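Local coordinates for protein glycosyl transferase (Staphylococcus aureus, PDB 5TZJ) that is a glycosyl transferase whose sequence joins a family 2 glycosyl transferase region to a TarS-type linker domain, at residues Ser217-Ala229 with Gln273-Val285. Residues are numbered along the deposited sequence; the frame is centred on the assembly and turned at random.
Sequences SPEDFYEVMRLIA and QWINALGDFIQAV
The Tyr222 ring lies over the backbone of Leu278, with Leu278 CA above the ring centre and CB making a CH-pi contact 4.0 Å from the centroid, while the ring's other face is taken by Phe221 of its own helix. CG is anti to the carbonyl carbon (chi1 -75°), which sets the ring beside its own backbone N. The side chain packs as a knob into the hole formed by Trp274, Ala277, Leu278 and Phe281. Its outer edge meets Trp274 CE3, and the hydroxyl hydrogen-bonds to Thr259 OG1. One turn earlier, Pro218 CG presses on the face of the Trp274 five-membered ring, 3.7 Å from its centroid, a CH-pi contact. Further along, Met225 CB sits almost exactly over the centre of the Phe281 ring at 3.4 Å, and Ala229 CB comes to that ring's edge, 4.2 Å from Phe281 CE1. At the margin a water donates to both Glu219 OE2 (2.7 Å) and Gln273 O (2.8 Å). Arg226, whose NE and NH2 grip Glu223 of its own helix side-on, lays its aliphatic CG against Ala284 CB. The two helix segments run nearly parallel, 8° apart with axes 8.3 Å from each other, within the TarS linker region; helix 239-256 packs against Met225, Phe281 and Val285, helix 177-188 against Met225 and Ile228, and helix 309-321 touches Leu278.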
ATOM      1  N   SER A 217     -13.949   1.657   9.279  1.00 39.84           N
ATOM      2  CA  SER A 217     -15.242   1.176   8.834  1.00 42.59           C
ATOM      3  C   SER A 217     -15.162   0.684   7.390  1.00 39.48           C
ATOM      4  O   SER A 217     -14.288   1.104   6.618  1.00 34.80           O
ATOM      5  CB  SER A 217     -16.292   2.281   8.932  1.00 44.09           C
ATOM      6  OG  SER A 217     -15.982   3.255   7.952  1.00 37.91           O
ATOM      7  N   PRO A 218     -16.044  -0.232   7.002  1.00 25.27           N
ATOM      8  CA  PRO A 218     -16.048  -0.652   5.587  1.00 26.20           C
ATOM      9  C   PRO A 218     -16.241   0.540   4.681  1.00 25.27           C
ATOM     10  O   PRO A 218     -15.654   0.619   3.599  1.00 28.87           O
ATOM     11  CB  PRO A 218     -17.245  -1.629   5.501  1.00 26.12           C
ATOM     12  CG  PRO A 218     -17.549  -2.013   6.883  1.00 29.45           C
ATOM     13  CD  PRO A 218     -17.073  -0.911   7.808  1.00 27.35           C
ATOM     14  N   GLU A 219     -17.036   1.510   5.136  1.00 25.10           N
ATOM     15  CA  GLU A 219     -17.270   2.707   4.346  1.00 29.52           C
ATOM     16  C   GLU A 219     -15.953   3.439   4.050  1.00 26.82           C
ATOM     17  O   GLU A 219     -15.676   3.803   2.902  1.00 21.29           O
ATOM     18  CB  GLU A 219     -18.258   3.616   5.088  1.00 37.52           C
ATOM     19  CG  GLU A 219     -19.679   2.995   5.279  1.00 44.95           C
ATOM     20  CD  GLU A 219     -19.790   1.947   6.422  1.00 50.39           C
ATOM     21  OE1 GLU A 219     -18.851   1.795   7.247  1.00 44.71           O
ATOM     22  OE2 GLU A 219     -20.856   1.276   6.496  1.00 59.31           O
ATOM     23  N   ASP A 220     -15.143   3.690   5.079  1.00 22.14           N
ATOM     24  CA  ASP A 220     -13.890   4.418   4.837  1.00 24.54           C
ATOM     25  C   ASP A 220     -12.912   3.573   4.028  1.00 25.64           C
ATOM     26  O   ASP A 220     -12.246   4.079   3.119  1.00 22.56           O
ATOM     27  CB  ASP A 220     -13.251   4.844   6.164  1.00 27.91           C
ATOM     28  CG  ASP A 220     -14.052   5.884   6.866  1.00 31.55           C
ATOM     29  OD1 ASP A 220     -14.822   6.580   6.183  1.00 35.66           O
ATOM     30  OD2 ASP A 220     -13.926   6.014   8.084  1.00 35.49           O
ATOM     31  N   PHE A 221     -12.800   2.277   4.350  1.00 26.24           N
ATOM     32  CA  PHE A 221     -11.859   1.424   3.639  1.00 24.83           C
ATOM     33  C   PHE A 221     -12.168   1.387   2.154  1.00 24.31           C
ATOM     34  O   PHE A 221     -11.272   1.560   1.316  1.00 17.18           O
ATOM     35  CB  PHE A 221     -11.891  -0.003   4.210  1.00 27.32           C
ATOM     36  CG  PHE A 221     -11.014  -0.966   3.469  1.00 27.53           C
ATOM     37  CD1 PHE A 221      -9.631  -0.888   3.595  1.00 28.04           C
ATOM     38  CD2 PHE A 221     -11.561  -1.939   2.632  1.00 23.33           C
ATOM     39  CE1 PHE A 221      -8.784  -1.774   2.906  1.00 24.29           C
ATOM     40  CE2 PHE A 221     -10.738  -2.835   1.957  1.00 24.96           C
ATOM     41  CZ  PHE A 221      -9.332  -2.749   2.093  1.00 27.88           C
ATOM     42  N   TYR A 222     -13.441   1.129   1.802  1.00 14.78           N
ATOM     43  CA  TYR A 222     -13.781   0.909   0.402  1.00 14.19           C
ATOM     44  C   TYR A 222     -13.924   2.208  -0.368  1.00 18.49           C
ATOM     45  O   TYR A 222     -13.869   2.185  -1.594  1.00 18.97           O
ATOM     46  CB  TYR A 222     -15.099   0.096   0.293  1.00 17.22           C
ATOM     47  CG  TYR A 222     -14.898  -1.382   0.628  1.00 19.01           C
ATOM     48  CD1 TYR A 222     -14.129  -2.205  -0.201  1.00 15.16           C
ATOM     49  CD2 TYR A 222     -15.442  -1.938   1.791  1.00 17.78           C
ATOM     50  CE1 TYR A 222     -13.908  -3.548   0.130  1.00 14.94           C
ATOM     51  CE2 TYR A 222     -15.235  -3.314   2.101  1.00 19.85           C
ATOM     52  CZ  TYR A 222     -14.483  -4.095   1.236  1.00 18.94           C
ATOM     53  OH  TYR A 222     -14.188  -5.439   1.509  1.00 20.39           O
ATOM     54  N   GLU A 223     -14.039   3.358   0.323  1.00 19.99           N
ATOM     55  CA  GLU A 223     -13.901   4.627  -0.381  1.00 19.57           C
ATOM     56  C   GLU A 223     -12.480   4.793  -0.919  1.00 20.33           C
ATOM     57  O   GLU A 223     -12.278   5.339  -2.006  1.00 18.80           O
ATOM     58  CB  GLU A 223     -14.252   5.808   0.565  1.00 20.43           C
ATOM     59  CG  GLU A 223     -13.852   7.192   0.013  1.00 19.88           C
ATOM     60  CD  GLU A 223     -14.706   7.604  -1.178  1.00 28.63           C
ATOM     61  OE1 GLU A 223     -14.404   8.627  -1.822  1.00 33.67           O
ATOM     62  OE2 GLU A 223     -15.694   6.892  -1.500  1.00 32.58           O
ATOM     63  N   VAL A 224     -11.466   4.381  -0.156  1.00 19.21           N
ATOM     64  CA  VAL A 224     -10.101   4.458  -0.723  1.00 18.95           C
ATOM     65  C   VAL A 224      -9.974   3.513  -1.925  1.00 19.75           C
ATOM     66  O   VAL A 224      -9.269   3.812  -2.904  1.00 21.80           O
ATOM     67  CB  VAL A 224      -9.052   4.094   0.338  1.00 19.71           C
ATOM     68  CG1 VAL A 224      -7.616   4.028  -0.282  1.00 21.87           C
ATOM     69  CG2 VAL A 224      -9.149   5.028   1.616  1.00 21.42           C
ATOM     70  N   MET A 225     -10.656   2.369  -1.876  1.00 17.31           N
ATOM     71  CA  MET A 225     -10.575   1.449  -3.032  1.00 16.91           C
ATOM     72  C   MET A 225     -11.226   2.072  -4.277  1.00 17.29           C
ATOM     73  O   MET A 225     -10.652   2.029  -5.381  1.00 20.49           O
ATOM     74  CB  MET A 225     -11.213   0.094  -2.685  1.00 18.78           C
ATOM     75  CG  MET A 225     -10.535  -0.665  -1.509  1.00 19.62           C
ATOM     76  SD  MET A 225      -8.762  -0.896  -1.700  1.00 22.01           S
ATOM     77  CE  MET A 225      -8.110   0.277  -0.465  1.00 26.51           C
ATOM     78  N   ARG A 226     -12.419   2.666  -4.109  1.00 18.49           N
ATOM     79  CA  ARG A 226     -13.075   3.402  -5.191  1.00 17.32           C
ATOM     80  C   ARG A 226     -12.174   4.504  -5.756  1.00 18.41           C
ATOM     81  O   ARG A 226     -12.074   4.673  -6.978  1.00 20.20           O
ATOM     82  CB  ARG A 226     -14.396   3.991  -4.674  1.00 19.80           C
ATOM     83  CG  ARG A 226     -15.252   4.632  -5.758  1.00 22.23           C
ATOM     84  CD  ARG A 226     -16.440   5.373  -5.157  1.00 27.39           C
ATOM     85  NE  ARG A 226     -15.981   6.575  -4.445  1.00 26.18           N
ATOM     86  CZ  ARG A 226     -15.551   7.696  -5.041  1.00 27.93           C
ATOM     87  NH1 ARG A 226     -15.569   7.785  -6.371  1.00 21.87           N
ATOM     88  NH2 ARG A 226     -15.154   8.754  -4.289  1.00 28.55           N
ATOM     89  N   LEU A 227     -11.571   5.329  -4.885  1.00 18.99           N
ATOM     90  CA  LEU A 227     -10.676   6.371  -5.390  1.00 17.49           C
ATOM     91  C   LEU A 227      -9.558   5.779  -6.237  1.00 18.44           C
ATOM     92  O   LEU A 227      -9.128   6.389  -7.221  1.00 22.46           O
ATOM     93  CB  LEU A 227     -10.074   7.207  -4.231  1.00 20.44           C
ATOM     94  CG  LEU A 227     -11.080   8.072  -3.471  1.00 22.09           C
ATOM     95  CD1 LEU A 227     -10.534   8.621  -2.150  1.00 23.70           C
ATOM     96  CD2 LEU A 227     -11.477   9.252  -4.360  1.00 25.77           C
ATOM     97  N   ILE A 228      -9.042   4.609  -5.852  1.00 18.41           N
ATOM     98  CA  ILE A 228      -7.997   3.958  -6.643  1.00 17.79           C
ATOM     99  C   ILE A 228      -8.520   3.566  -8.009  1.00 16.23           C
ATOM    100  O   ILE A 228      -7.849   3.770  -9.019  1.00 19.58           O
ATOM    101  CB  ILE A 228      -7.409   2.747  -5.893  1.00 22.33           C
ATOM    102  CG1 ILE A 228      -6.506   3.238  -4.756  1.00 21.59           C
ATOM    103  CG2 ILE A 228      -6.461   1.921  -6.800  1.00 16.69           C
ATOM    104  CD1 ILE A 228      -6.202   2.093  -3.757  1.00 25.92           C
ATOM    105  N   ALA A 229      -9.729   3.004  -8.063  1.00 22.03           N
ATOM    106  CA  ALA A 229     -10.298   2.634  -9.349  1.00 23.18           C
ATOM    107  C   ALA A 229     -10.520   3.879 -10.202  1.00 24.62           C
ATOM    108  O   ALA A 229     -10.237   3.869 -11.398  1.00 23.56           O
ATOM    109  CB  ALA A 229     -11.627   1.854  -9.134  1.00 22.42           C
ATOM    110  N   GLN A 273     -23.542  -3.894   5.592  1.00 24.25           N
ATOM    111  CA  GLN A 273     -22.673  -2.719   5.523  1.00 27.90           C
ATOM    112  C   GLN A 273     -21.483  -2.990   4.611  1.00 24.12           C
ATOM    113  O   GLN A 273     -21.044  -2.111   3.858  1.00 22.35           O
ATOM    114  CB  GLN A 273     -22.156  -2.344   6.903  1.00 29.57           C
ATOM    115  CG  GLN A 273     -23.177  -1.930   7.897  1.00 43.56           C
ATOM    116  CD  GLN A 273     -22.563  -1.876   9.307  1.00 47.79           C
ATOM    117  OE1 GLN A 273     -21.461  -1.313   9.514  1.00 50.04           O
ATOM    118  NE2 GLN A 273     -23.255  -2.488  10.263  1.00 45.97           N
ATOM    119  N   TRP A 274     -20.922  -4.191   4.710  1.00 20.93           N
ATOM    120  CA  TRP A 274     -19.778  -4.558   3.868  1.00 24.39           C
ATOM    121  C   TRP A 274     -20.163  -4.591   2.382  1.00 25.34           C
ATOM    122  O   TRP A 274     -19.431  -4.068   1.537  1.00 21.08           O
ATOM    123  CB  TRP A 274     -19.195  -5.917   4.310  1.00 24.55           C
ATOM    124  CG  TRP A 274     -18.368  -5.824   5.555  1.00 24.31           C
ATOM    125  CD1 TRP A 274     -18.819  -5.541   6.824  1.00 27.19           C
ATOM    126  CD2 TRP A 274     -16.935  -5.918   5.647  1.00 22.08           C
ATOM    127  NE1 TRP A 274     -17.753  -5.496   7.706  1.00 25.15           N
ATOM    128  CE2 TRP A 274     -16.593  -5.726   7.009  1.00 24.04           C
ATOM    129  CE3 TRP A 274     -15.907  -6.167   4.707  1.00 23.26           C
ATOM    130  CZ2 TRP A 274     -15.263  -5.775   7.469  1.00 26.66           C
ATOM    131  CZ3 TRP A 274     -14.571  -6.255   5.166  1.00 22.02           C
ATOM    132  CH2 TRP A 274     -14.272  -6.049   6.541  1.00 28.43           C
ATOM    133  N   ILE A 275     -21.292  -5.242   2.028  1.00 14.14           N
ATOM    134  CA  ILE A 275     -21.575  -5.368   0.596  1.00 16.96           C
ATOM    135  C   ILE A 275     -22.006  -4.027   0.010  1.00 20.39           C
ATOM    136  O   ILE A 275     -21.726  -3.721  -1.161  1.00 21.28           O
ATOM    137  CB  ILE A 275     -22.619  -6.487   0.324  1.00 22.79           C
ATOM    138  CG1 ILE A 275     -22.581  -6.992  -1.141  1.00 21.99           C
ATOM    139  CG2 ILE A 275     -24.074  -6.030   0.620  1.00 22.04           C
ATOM    140  CD1 ILE A 275     -21.454  -8.055  -1.451  1.00 21.40           C
ATOM    141  N   ASN A 276     -22.655  -3.168   0.805  1.00 21.14           N
ATOM    142  CA  ASN A 276     -22.966  -1.852   0.284  1.00 18.64           C
ATOM    143  C   ASN A 276     -21.672  -1.055   0.017  1.00 18.90           C
ATOM    144  O   ASN A 276     -21.528  -0.421  -1.034  1.00 19.42           O
ATOM    145  CB  ASN A 276     -23.928  -1.147   1.241  1.00 23.07           C
ATOM    146  CG  ASN A 276     -25.328  -1.803   1.227  1.00 36.23           C
ATOM    147  OD1 ASN A 276     -25.760  -2.377   0.210  1.00 37.01           O
ATOM    148  ND2 ASN A 276     -26.035  -1.735   2.356  1.00 42.27           N
ATOM    149  N   ALA A 277     -20.713  -1.096   0.926  1.00 17.98           N
ATOM    150  CA  ALA A 277     -19.471  -0.341   0.688  1.00 17.25           C
ATOM    151  C   ALA A 277     -18.631  -0.976  -0.428  1.00 17.23           C
ATOM    152  O   ALA A 277     -18.146  -0.281  -1.333  1.00 17.19           O
ATOM    153  CB  ALA A 277     -18.638  -0.247   1.958  1.00 17.86           C
ATOM    154  N   LEU A 278     -18.436  -2.303  -0.369  1.00 13.02           N
ATOM    155  CA  LEU A 278     -17.729  -2.961  -1.466  1.00 19.02           C
ATOM    156  C   LEU A 278     -18.423  -2.716  -2.799  1.00 19.26           C
ATOM    157  O   LEU A 278     -17.769  -2.484  -3.821  1.00 17.12           O
ATOM    158  CB  LEU A 278     -17.607  -4.462  -1.179  1.00 18.71           C
ATOM    159  CG  LEU A 278     -17.043  -5.341  -2.317  1.00 18.11           C
ATOM    160  CD1 LEU A 278     -15.544  -5.030  -2.442  1.00 14.50           C
ATOM    161  CD2 LEU A 278     -17.254  -6.791  -1.862  1.00 18.03           C
ATOM    162  N   GLY A 279     -19.754  -2.792  -2.842  1.00 18.21           N
ATOM    163  CA  GLY A 279     -20.404  -2.570  -4.122  1.00 16.81           C
ATOM    164  C   GLY A 279     -20.173  -1.151  -4.655  1.00 21.03           C
ATOM    165  O   GLY A 279     -20.092  -0.938  -5.871  1.00 22.81           O
ATOM    166  N   ASP A 280     -20.098  -0.150  -3.764  1.00 19.74           N
ATOM    167  CA  ASP A 280     -19.828   1.219  -4.245  1.00 20.98           C
ATOM    168  C   ASP A 280     -18.452   1.304  -4.896  1.00 24.19           C
ATOM    169  O   ASP A 280     -18.235   2.106  -5.818  1.00 21.09           O
ATOM    170  CB  ASP A 280     -19.906   2.259  -3.110  1.00 21.89           C
ATOM    171  CG  ASP A 280     -21.323   2.591  -2.698  1.00 27.14           C
ATOM    172  OD1 ASP A 280     -22.257   2.278  -3.448  1.00 25.22           O
ATOM    173  OD2 ASP A 280     -21.508   3.198  -1.601  1.00 33.20           O
ATOM    174  N   PHE A 281     -17.513   0.476  -4.431  1.00 20.32           N
ATOM    175  CA  PHE A 281     -16.190   0.407  -5.044  1.00 19.33           C
ATOM    176  C   PHE A 281     -16.266  -0.366  -6.377  1.00 20.33           C
ATOM    177  O   PHE A 281     -15.829   0.148  -7.429  1.00 19.09           O
ATOM    178  CB  PHE A 281     -15.233  -0.237  -4.039  1.00 20.77           C
ATOM    179  CG  PHE A 281     -14.009  -0.979  -4.630  1.00 18.98           C
ATOM    180  CD1 PHE A 281     -13.212  -0.406  -5.606  1.00 19.00           C
ATOM    181  CD2 PHE A 281     -13.620  -2.204  -4.070  1.00 16.85           C
ATOM    182  CE1 PHE A 281     -12.062  -1.063  -6.086  1.00 17.07           C
ATOM    183  CE2 PHE A 281     -12.476  -2.870  -4.505  1.00 19.21           C
ATOM    184  CZ  PHE A 281     -11.678  -2.294  -5.503  1.00 20.69           C
ATOM    185  N   ILE A 282     -16.912  -1.535  -6.371  1.00 14.74           N
ATOM    186  CA  ILE A 282     -16.976  -2.324  -7.622  1.00 16.20           C
ATOM    187  C   ILE A 282     -17.807  -1.610  -8.686  1.00 19.49           C
ATOM    188  O   ILE A 282     -17.524  -1.740  -9.878  1.00 20.25           O
ATOM    189  CB  ILE A 282     -17.480  -3.740  -7.302  1.00 18.81           C
ATOM    190  CG1 ILE A 282     -16.555  -4.347  -6.254  1.00 15.22           C
ATOM    191  CG2 ILE A 282     -17.497  -4.672  -8.582  1.00 21.20           C
ATOM    192  CD1 ILE A 282     -15.041  -4.273  -6.715  1.00 15.48           C
ATOM    193  N   GLN A 283     -18.752  -0.733  -8.287  1.00 19.30           N
ATOM    194  CA  GLN A 283     -19.543  -0.024  -9.284  1.00 21.06           C
ATOM    195  C   GLN A 283     -18.734   1.016 -10.042  1.00 19.31           C
ATOM    196  O   GLN A 283     -19.118   1.419 -11.150  1.00 17.54           O
ATOM    197  CB  GLN A 283     -20.790   0.594  -8.624  1.00 29.84           C
ATOM    198  CG  GLN A 283     -21.897  -0.484  -8.494  1.00 36.32           C
ATOM    199  CD  GLN A 283     -23.131  -0.066  -7.695  1.00 41.13           C
ATOM    200  OE1 GLN A 283     -23.350   1.104  -7.407  1.00 38.18           O
ATOM    201  NE2 GLN A 283     -23.943  -1.050  -7.326  1.00 42.16           N
ATOM    202  N   ALA A 284     -17.606   1.418  -9.513  1.00 17.93           N
ATOM    203  CA  ALA A 284     -16.701   2.252 -10.278  1.00 23.06           C
ATOM    204  C   ALA A 284     -15.868   1.463 -11.286  1.00 22.12           C
ATOM    205  O   ALA A 284     -15.182   2.108 -12.082  1.00 23.42           O
ATOM    206  CB  ALA A 284     -15.731   2.980  -9.326  1.00 19.05           C
ATOM    207  N   VAL A 285     -15.877   0.131 -11.215  1.00 17.59           N
ATOM    208  CA  VAL A 285     -15.130  -0.731 -12.132  1.00 20.62           C
ATOM    209  C   VAL A 285     -16.042  -1.083 -13.306  1.00 21.63           C
ATOM    210  O   VAL A 285     -17.083  -1.718 -13.093  1.00 21.56           O
ATOM    211  CB  VAL A 285     -14.627  -1.992 -11.409  1.00 21.50           C
ATOM    212  CG1 VAL A 285     -13.946  -3.015 -12.383  1.00 19.25           C
ATOM    213  CG2 VAL A 285     -13.660  -1.611 -10.239  1.00 23.75           C
TER
HETATM  214  O   HOH W   1     -21.943   0.544   4.156  1.00 35.14           O